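Local coordinates for protein beta-galactosidase/beta-glucuronidase (Faecalibacterium prausnitzii L2-6, PDB 6MVF) that binds flavin mononucleotide and probably hydrolyses beta-glucuronides, as a family 2 glycoside hydrolase from a human gut bacterium, at residues 244-249 and 387-392; 278-281 and 287-290; 419-424 and 446-451. All blocks are in the same frame, centred on the assembly; numbering follows the deposited sequence.

Contact 1: residues 244-249 and 387-392; sequences ELWSMD and NHPSIL
The indole of Trp246 offers one face to the Pro389–Ser390 corner, an example of proline packing on tryptophan by CH-pi contact. Pro389 CB stands 4.1 Å from the centroid of the five-membered ring of Trp246, only 5° off the normal. Pro389 O and Ser390 N lie over the same face, Ser390 N toward its rim, and Trp246 CH2 lies 3.8 Å from Ser390 CA. The opposite face is met, again near the rim, by the backbone N of Met248. At the edge, NE1 donates to the carbonyl O of Asp348, which fixes the rotation of the buried ring. The indole reaches across because CG is anti to the backbone N (chi1 -175°), with the plane steeply turned at chi2 95°. A leucine here would probably leave Asp348 O without its donor and take away the ring face that Pro389 CB points into. Ser390 OG turns elsewhere and bonds to the Asp348 carboxylate. His388 to Ile391 form a type I beta turn that opens strand 391-398 of the TIM barrel, beside helix 341-350 and strand 353-357. The loop carrying Trp246, between strands 236-240 and 254-262, thus packs against the barrel, touching Ile289 of strand 286-289 as well.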
loop_
_atom_site.group_PDB
_atom_site.type_symbol
_atom_site.label_atom_id
_atom_site.label_comp_id
_atom_site.label_asym_id
_atom_site.label_seq_id
_atom_site.Cartn_x
_atom_site.Cartn_y
_atom_site.Cartn_z
ATOM N N GLU A 244 22.640 -0.657 21.031
ATOM C CA GLU A 244 22.544 -1.822 20.161
ATOM C C GLU A 244 23.573 -1.668 19.044
ATOM O O GLU A 244 23.454 -0.775 18.199
ATOM C CB GLU A 244 21.129 -1.966 19.610
ATOM C CG GLU A 244 20.201 -2.648 20.593
ATOM C CD GLU A 244 18.785 -2.763 20.067
ATOM O OE1 GLU A 244 18.491 -3.713 19.294
ATOM O OE2 GLU A 244 17.964 -1.887 20.426
ATOM N N LEU A 245 24.597 -2.518 19.054
ATOM C CA LEU A 245 25.670 -2.358 18.086
ATOM C C LEU A 245 25.219 -2.794 16.693
ATOM O O LEU A 245 24.282 -3.587 16.529
ATOM C CB LEU A 245 26.900 -3.156 18.506
ATOM C CG LEU A 245 27.392 -2.844 19.916
ATOM C CD1 LEU A 245 28.651 -3.620 20.221
ATOM C CD2 LEU A 245 27.619 -1.363 20.071
ATOM N N TRP A 246 25.908 -2.242 15.685
ATOM C CA TRP A 246 25.744 -2.605 14.279
ATOM C C TRP A 246 26.742 -3.703 13.882
ATOM O O TRP A 246 27.941 -3.599 14.171
ATOM C CB TRP A 246 25.941 -1.361 13.399
ATOM C CG TRP A 246 25.668 -1.599 11.937
ATOM C CD1 TRP A 246 24.501 -1.356 11.277
ATOM C CD2 TRP A 246 26.570 -2.148 10.963
ATOM N NE1 TRP A 246 24.617 -1.709 9.955
ATOM C CE2 TRP A 246 25.877 -2.204 9.739
ATOM C CE3 TRP A 246 27.894 -2.596 11.006
ATOM C CZ2 TRP A 246 26.467 -2.688 8.565
ATOM C CZ3 TRP A 246 28.475 -3.067 9.848
ATOM C CH2 TRP A 246 27.761 -3.114 8.641
ATOM N N SER A 247 26.251 -4.749 13.213
ATOM C CA SER A 247 27.130 -5.718 12.554
ATOM C C SER A 247 26.421 -6.247 11.315
ATOM O O SER A 247 25.247 -5.960 11.093
ATOM C CB SER A 247 27.530 -6.868 13.489
ATOM O OG SER A 247 26.467 -7.792 13.652
ATOM N N MET A 248 27.150 -7.005 10.487
ATOM C CA MET A 248 26.548 -7.579 9.277
ATOM C C MET A 248 25.409 -8.532 9.614
ATOM O O MET A 248 24.411 -8.585 8.885
ATOM C CB MET A 248 27.599 -8.302 8.419
ATOM C CG MET A 248 28.655 -7.368 7.834
ATOM S SD MET A 248 29.970 -6.936 9.011
ATOM C CE MET A 248 30.806 -8.535 9.093
ATOM N N ASP A 249 25.524 -9.268 10.720
ATOM C CA ASP A 249 24.452 -10.163 11.137
ATOM C C ASP A 249 23.280 -9.432 11.809
ATOM O O ASP A 249 22.126 -9.848 11.646
ATOM C CB ASP A 249 25.022 -11.241 12.054
ATOM C CG ASP A 249 25.668 -12.368 11.274
ATOM O OD1 ASP A 249 25.336 -12.534 10.064
ATOM O OD2 ASP A 249 26.507 -13.086 11.863
ATOM N N ASN A 387 28.490 9.086 6.877
ATOM C CA ASN A 387 27.640 8.583 7.951
ATOM C C ASN A 387 27.222 7.122 7.800
ATOM O O ASN A 387 26.642 6.575 8.742
ATOM C CB ASN A 387 26.412 9.468 8.091
ATOM C CG ASN A 387 26.783 10.892 8.446
ATOM O OD1 ASN A 387 27.784 11.132 9.147
ATOM N ND2 ASN A 387 25.998 11.857 7.939
ATOM N N HIS A 388 27.533 6.469 6.678
ATOM C CA HIS A 388 27.129 5.086 6.454
ATOM C C HIS A 388 27.903 4.114 7.337
ATOM O O HIS A 388 29.125 3.994 7.173
ATOM C CB HIS A 388 27.353 4.720 5.007
ATOM C CG HIS A 388 26.504 5.487 4.049
ATOM N ND1 HIS A 388 25.141 5.298 3.947
ATOM C CD2 HIS A 388 26.828 6.421 3.125
ATOM C CE1 HIS A 388 24.661 6.085 3.002
ATOM N NE2 HIS A 388 25.662 6.786 2.496
ATOM N N PRO A 389 27.253 3.385 8.260
ATOM C CA PRO A 389 28.014 2.418 9.074
ATOM C C PRO A 389 28.533 1.240 8.268
ATOM O O PRO A 389 29.505 0.598 8.692
ATOM C CB PRO A 389 27.006 1.974 10.145
ATOM C CG PRO A 389 25.657 2.210 9.535
ATOM C CD PRO A 389 25.825 3.424 8.642
ATOM N N SER A 390 27.933 0.952 7.108
ATOM C CA SER A 390 28.365 -0.208 6.338
ATOM C C SER A 390 29.746 0.016 5.727
ATOM O O SER A 390 30.464 -0.950 5.457
ATOM C CB SER A 390 27.333 -0.548 5.250
ATOM O OG SER A 390 27.287 0.456 4.233
ATOM N N ILE A 391 30.136 1.263 5.495
ATOM C CA ILE A 391 31.423 1.534 4.859
ATOM C C ILE A 391 32.523 1.393 5.903
ATOM O O ILE A 391 32.564 2.141 6.884
ATOM C CB ILE A 391 31.446 2.926 4.200
ATOM C CG1 ILE A 391 30.350 3.002 3.127
ATOM C CG2 ILE A 391 32.839 3.218 3.618
ATOM C CD1 ILE A 391 30.289 4.300 2.345
ATOM N N LEU A 392 33.412 0.421 5.700
ATOM C CA LEU A 392 34.539 0.218 6.608
ATOM C C LEU A 392 35.894 0.566 5.996
ATOM O O LEU A 392 36.810 0.944 6.729
ATOM C CB LEU A 392 34.567 -1.233 7.109
ATOM C CG LEU A 392 33.278 -1.838 7.674
ATOM C CD1 LEU A 392 33.618 -3.124 8.386
ATOM C CD2 LEU A 392 32.551 -0.878 8.603
#

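Contact 2: residues 278-281 and 287-290; sequences SYTV and FSIN
Phe287 packs between Tyr279 and Val281 on one face of a two-stranded antiparallel beta hairpin, formed by strands 279-282 and 286-289 just ahead of the first barrel strand, 292-300. The phenyl ring is thrown toward the partner strand because CG is anti to the backbone N (chi1 178°). It meets its two neighbours differently. Val281 approaches at about a right angle and puts CG2 at the ring edge, 3.9 Å from Phe287 CD1. Tyr279 slants past instead: its CB comes 3.8 Å from Phe287 CE1, and the two rings do not stack. With chi1 60° the phenol of Tyr279 leads away from the hairpin, and its OH makes a weak hydrogen bond to Leu392 O. Ile289 shares this face, its CB facing Tyr279 CB across a non-hydrogen-bonded pair, and rests on Thr294 of strand 292-300. The hairpin lies across the N-terminal end of the barrel: Phe287 touches Leu392 and Phe393, Val281 touches Phe393 and Leu428, and Tyr279 touches Leu428.

Thr280 and Ser288 occupy the other face as a hydrogen-bonded pair. Thr280 N gives to Ser288 O, and Ser288 N returns a bond of 2.9 Å to Thr280 O. Their hydroxyls share a water, the link to Thr280 OG1 being weak.

At the open end, Asn290 leaves the strand with positive phi, yet its side chain turns back toward Ser278. Its backbone N bonds to Ser278 O at 2.7 Å, and Asn290 ND2 goes to Trp246 O. Asn290 OD1 takes Ser278 N at 3.2 Å, with the donor tilted 32° from the carbonyl plane, and also accepts from a water 2.7 Å away that bonds to Ser278 OG.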
loop_
_atom_site.group_PDB
_atom_site.type_symbol
_atom_site.label_atom_id
_atom_site.label_comp_id
_atom_site.label_asym_id
_atom_site.label_seq_id
_atom_site.Cartn_x
_atom_site.Cartn_y
_atom_site.Cartn_z
ATOM N N SER A 278 32.903 -1.010 16.143
ATOM C CA SER A 278 34.344 -0.892 16.016
ATOM C C SER A 278 34.853 -2.144 15.318
ATOM O O SER A 278 34.158 -3.162 15.253
ATOM C CB SER A 278 35.021 -0.718 17.379
ATOM O OG SER A 278 34.638 -1.752 18.279
ATOM N N TYR A 279 36.068 -2.060 14.783
ATOM C CA TYR A 279 36.582 -3.152 13.973
ATOM C C TYR A 279 38.092 -3.016 13.835
ATOM O O TYR A 279 38.650 -1.919 13.909
ATOM C CB TYR A 279 35.904 -3.213 12.587
ATOM C CG TYR A 279 36.066 -1.974 11.722
ATOM C CD1 TYR A 279 35.202 -0.893 11.847
ATOM C CD2 TYR A 279 37.068 -1.896 10.759
ATOM C CE1 TYR A 279 35.336 0.243 11.061
ATOM C CE2 TYR A 279 37.211 -0.759 9.960
ATOM C CZ TYR A 279 36.333 0.309 10.120
ATOM O OH TYR A 279 36.448 1.437 9.335
ATOM N N THR A 280 38.746 -4.156 13.630
ATOM C CA THR A 280 40.190 -4.219 13.523
ATOM C C THR A 280 40.544 -5.189 12.409
ATOM O O THR A 280 39.802 -6.140 12.136
ATOM C CB THR A 280 40.830 -4.656 14.856
ATOM O OG1 THR A 280 40.160 -5.827 15.342
ATOM C CG2 THR A 280 40.695 -3.557 15.912
ATOM N N VAL A 281 41.661 -4.913 11.738
ATOM C CA VAL A 281 42.311 -5.873 10.853
ATOM C C VAL A 281 43.752 -6.021 11.307
ATOM O O VAL A 281 44.467 -5.020 11.437
ATOM C CB VAL A 281 42.265 -5.448 9.374
ATOM C CG1 VAL A 281 42.892 -6.529 8.525
ATOM C CG2 VAL A 281 40.841 -5.166 8.916
ATOM N N PHE A 287 39.980 -9.986 9.982
ATOM C CA PHE A 287 38.992 -8.968 10.324
ATOM C C PHE A 287 38.200 -9.359 11.572
ATOM O O PHE A 287 37.799 -10.516 11.731
ATOM C CB PHE A 287 38.041 -8.733 9.143
ATOM C CG PHE A 287 36.963 -7.743 9.421
ATOM C CD1 PHE A 287 37.196 -6.395 9.268
ATOM C CD2 PHE A 287 35.710 -8.162 9.840
ATOM C CE1 PHE A 287 36.204 -5.488 9.530
ATOM C CE2 PHE A 287 34.714 -7.262 10.101
ATOM C CZ PHE A 287 34.962 -5.920 9.952
ATOM N N SER A 288 37.993 -8.384 12.459
ATOM C CA SER A 288 37.108 -8.505 13.609
ATOM C C SER A 288 36.175 -7.312 13.622
ATOM O O SER A 288 36.583 -6.193 13.302
ATOM C CB SER A 288 37.847 -8.518 14.961
ATOM O OG SER A 288 38.902 -9.453 14.994
ATOM N N ILE A 289 34.933 -7.529 14.027
ATOM C CA ILE A 289 34.027 -6.415 14.259
ATOM C C ILE A 289 33.411 -6.597 15.637
ATOM O O ILE A 289 33.010 -7.711 15.998
ATOM C CB ILE A 289 32.963 -6.304 13.153
ATOM C CG1 ILE A 289 32.006 -5.149 13.460
ATOM C CG2 ILE A 289 32.262 -7.626 12.957
ATOM C CD1 ILE A 289 31.131 -4.759 12.263
ATOM N N ASN A 290 33.411 -5.523 16.434
ATOM C CA ASN A 290 32.851 -5.546 17.790
ATOM C C ASN A 290 33.470 -6.660 18.626
ATOM O O ASN A 290 32.782 -7.310 19.415
ATOM C CB ASN A 290 31.321 -5.685 17.766
ATOM C CG ASN A 290 30.634 -4.495 17.092
ATOM O OD1 ASN A 290 31.072 -3.351 17.241
ATOM N ND2 ASN A 290 29.567 -4.763 16.334
HETATM O O HOH W 1 32.250 -2.570 19.597
HETATM O O HOH W 2 41.724 -8.617 13.968
#

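Contact 3: residues 419-424 and 446-451; sequences LCKELD and ITDVES
Lys421 and Asp448 reach for each other from opposite directions and meet in a salt bridge, with Lys421 NZ 2.6 Å from Asp448 OD2. The ammonium comes to the syn side of that oxygen, 15° out of the carboxylate plane. The bridge is one-sided: Asp448 OD1 lies 3.8 Å from Lys421 NZ, so a single oxygen carries the bond. The lysine chain bends once, at chi2 (-56°), and then runs extended to its end.

Each charged group has a second partner. Lys421 NZ also donates to Arg427 O, and Asp448 OD2 also accepts from the backbone N of Thr429. Arg427 just precedes strand 428-433 and Thr429 lies at its start, so the ion pair spans the approach to that strand.

This is the bottom of one beta-alpha-beta unit of the TIM barrel, in which strand 391-398, helix 407-423 and strand 428-433 follow in turn, with parallel strand 450-453 next in the barrel wall. Lys421 stands on the last turn of the helix, where its positive charge would probably be favoured by the C-terminal end of the helix dipole. That turn is kept by Leu423 N bonding to Leu419 O and by Asp424 N bonding to Cys420 O at 2.8 Å. Asp424 then leaves helical geometry, and its carboxylate ties the following loop, through a salt bridge to Arg427 and a hydrogen bond to Thr426, to Trp394 of strand 391-398.

On the other side, Asp448 is positioned by the bend before strand 450-453. Thr447 OG1 donates across it to Val449 O at 2.6 Å, and Val449 pairs through its backbone with Thr429. Farther out, Cys420 packs on Thr429 and on helix 368-385, while Leu423 touches Lys379 on that helix, both Leu423 and Lys379 being residues of the flavin mononucleotide pocket.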
loop_
_atom_site.group_PDB
_atom_site.type_symbol
_atom_site.label_atom_id
_atom_site.label_comp_id
_atom_site.label_asym_id
_atom_site.label_seq_id
_atom_site.Cartn_x
_atom_site.Cartn_y
_atom_site.Cartn_z
ATOM N N LEU A 419 44.719 12.433 2.780
ATOM C CA LEU A 419 43.389 13.032 2.748
ATOM C C LEU A 419 42.361 12.164 3.464
ATOM O O LEU A 419 41.480 12.685 4.165
ATOM C CB LEU A 419 42.962 13.274 1.301
ATOM C CG LEU A 419 41.571 13.885 1.142
ATOM C CD1 LEU A 419 41.568 15.255 1.753
ATOM C CD2 LEU A 419 41.179 13.920 -0.325
ATOM N N CYS A 420 42.440 10.840 3.291
ATOM C CA CYS A 420 41.485 9.963 3.967
ATOM C C CYS A 420 41.630 10.045 5.485
ATOM O O CYS A 420 40.632 9.952 6.211
ATOM C CB CYS A 420 41.655 8.514 3.508
ATOM S SG CYS A 420 41.282 8.129 1.778
ATOM N N LYS A 421 42.864 10.224 5.990
ATOM C CA LYS A 421 43.075 10.293 7.440
ATOM C C LYS A 421 42.805 11.687 7.998
ATOM O O LYS A 421 42.385 11.819 9.147
ATOM C CB LYS A 421 44.490 9.844 7.785
ATOM C CG LYS A 421 44.766 8.392 7.411
ATOM C CD LYS A 421 43.752 7.466 8.071
ATOM C CE LYS A 421 44.084 6.009 7.812
ATOM N NZ LYS A 421 43.258 5.107 8.641
ATOM N N GLU A 422 43.038 12.725 7.203
ATOM C CA GLU A 422 42.573 14.062 7.545
ATOM C C GLU A 422 41.050 14.109 7.619
ATOM O O GLU A 422 40.481 14.606 8.594
ATOM C CB GLU A 422 43.098 15.064 6.511
ATOM C CG GLU A 422 43.852 16.248 7.117
ATOM C CD GLU A 422 44.983 16.762 6.220
ATOM O OE1 GLU A 422 44.744 16.928 5.004
ATOM O OE2 GLU A 422 46.117 16.984 6.725
ATOM N N LEU A 423 40.365 13.592 6.593
ATOM C CA LEU A 423 38.913 13.707 6.560
ATOM C C LEU A 423 38.225 12.705 7.466
ATOM O O LEU A 423 37.165 13.012 8.027
ATOM C CB LEU A 423 38.384 13.531 5.142
ATOM C CG LEU A 423 38.683 14.656 4.156
ATOM C CD1 LEU A 423 38.072 14.301 2.831
ATOM C CD2 LEU A 423 38.124 15.950 4.661
ATOM N N ASP A 424 38.792 11.515 7.640
ATOM C CA ASP A 424 38.082 10.437 8.324
ATOM C C ASP A 424 39.089 9.472 8.924
ATOM O O ASP A 424 39.458 8.460 8.312
ATOM C CB ASP A 424 37.136 9.710 7.373
ATOM C CG ASP A 424 36.434 8.539 8.031
ATOM O OD1 ASP A 424 36.428 8.451 9.286
ATOM O OD2 ASP A 424 35.883 7.691 7.292
ATOM N N ILE A 446 51.521 1.814 2.015
ATOM C CA ILE A 446 50.925 3.146 1.970
ATOM C C ILE A 446 49.616 3.174 2.750
ATOM O O ILE A 446 49.383 4.069 3.572
ATOM C CB ILE A 446 50.701 3.600 0.515
ATOM C CG1 ILE A 446 52.020 3.797 -0.227
ATOM C CG2 ILE A 446 49.880 4.889 0.483
ATOM C CD1 ILE A 446 51.831 4.323 -1.639
ATOM N N THR A 447 48.747 2.196 2.496
ATOM C CA THR A 447 47.422 2.123 3.094
ATOM C C THR A 447 47.417 1.131 4.260
ATOM O O THR A 447 48.341 0.333 4.433
ATOM C CB THR A 447 46.377 1.741 2.031
ATOM O OG1 THR A 447 46.711 0.478 1.431
ATOM C CG2 THR A 447 46.288 2.827 0.933
ATOM N N ASP A 448 46.359 1.208 5.081
ATOM C CA ASP A 448 46.264 0.385 6.292
ATOM C C ASP A 448 46.163 -1.105 5.970
ATOM O O ASP A 448 46.641 -1.948 6.745
ATOM C CB ASP A 448 45.053 0.802 7.145
ATOM C CG ASP A 448 45.064 2.288 7.527
ATOM O OD1 ASP A 448 46.144 2.827 7.866
ATOM O OD2 ASP A 448 43.978 2.920 7.491
ATOM N N VAL A 449 45.511 -1.453 4.866
ATOM C CA VAL A 449 45.372 -2.830 4.421
ATOM C C VAL A 449 45.535 -2.814 2.905
ATOM O O VAL A 449 45.634 -1.752 2.283
ATOM C CB VAL A 449 44.022 -3.465 4.847
ATOM C CG1 VAL A 449 43.881 -3.492 6.374
ATOM C CG2 VAL A 449 42.837 -2.722 4.224
ATOM N N GLU A 450 45.597 -4.008 2.310
ATOM C CA GLU A 450 46.044 -4.152 0.928
ATOM C C GLU A 450 45.423 -5.402 0.327
ATOM O O GLU A 450 45.220 -6.404 1.017
ATOM C CB GLU A 450 47.576 -4.254 0.806
ATOM C CG GLU A 450 48.345 -3.008 1.222
ATOM C CD GLU A 450 49.833 -3.072 0.856
ATOM O OE1 GLU A 450 50.158 -3.322 -0.334
ATOM O OE2 GLU A 450 50.681 -2.874 1.763
ATOM N N SER A 451 45.156 -5.346 -0.974
ATOM C CA SER A 451 44.603 -6.504 -1.651
ATOM C C SER A 451 45.170 -6.623 -3.062
ATOM O O SER A 451 45.579 -5.635 -3.681
ATOM C CB SER A 451 43.067 -6.453 -1.699
ATOM O OG SER A 451 42.497 -6.753 -0.433
#

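Overall arrangement
All three contacts reach the same sheet, the wall of the TIM barrel together with its leading hairpin. Contacts 1 and 2 have centres about 11 Å apart and touch directly, Leu392 CD1 packing 3.5 Å from Phe287 CZ. Contact 2 also meets contact 3, where Val281 CG1 is 3.9 Å from Val449 CG1, although their centres are about 16 Å apart. Contacts 1 and 3 do not touch, their nearest atoms being about 6 Å apart, but strand 391-398 leads on to helix 407-423. None is centred on the flavin: the side chains of Pro389, Tyr279 and Lys421 lie about 13, 14 and 11 Å from the bound flavin mononucleotide. Contact 3 is the one tied to its pocket, since segment 419-424 carries Leu423.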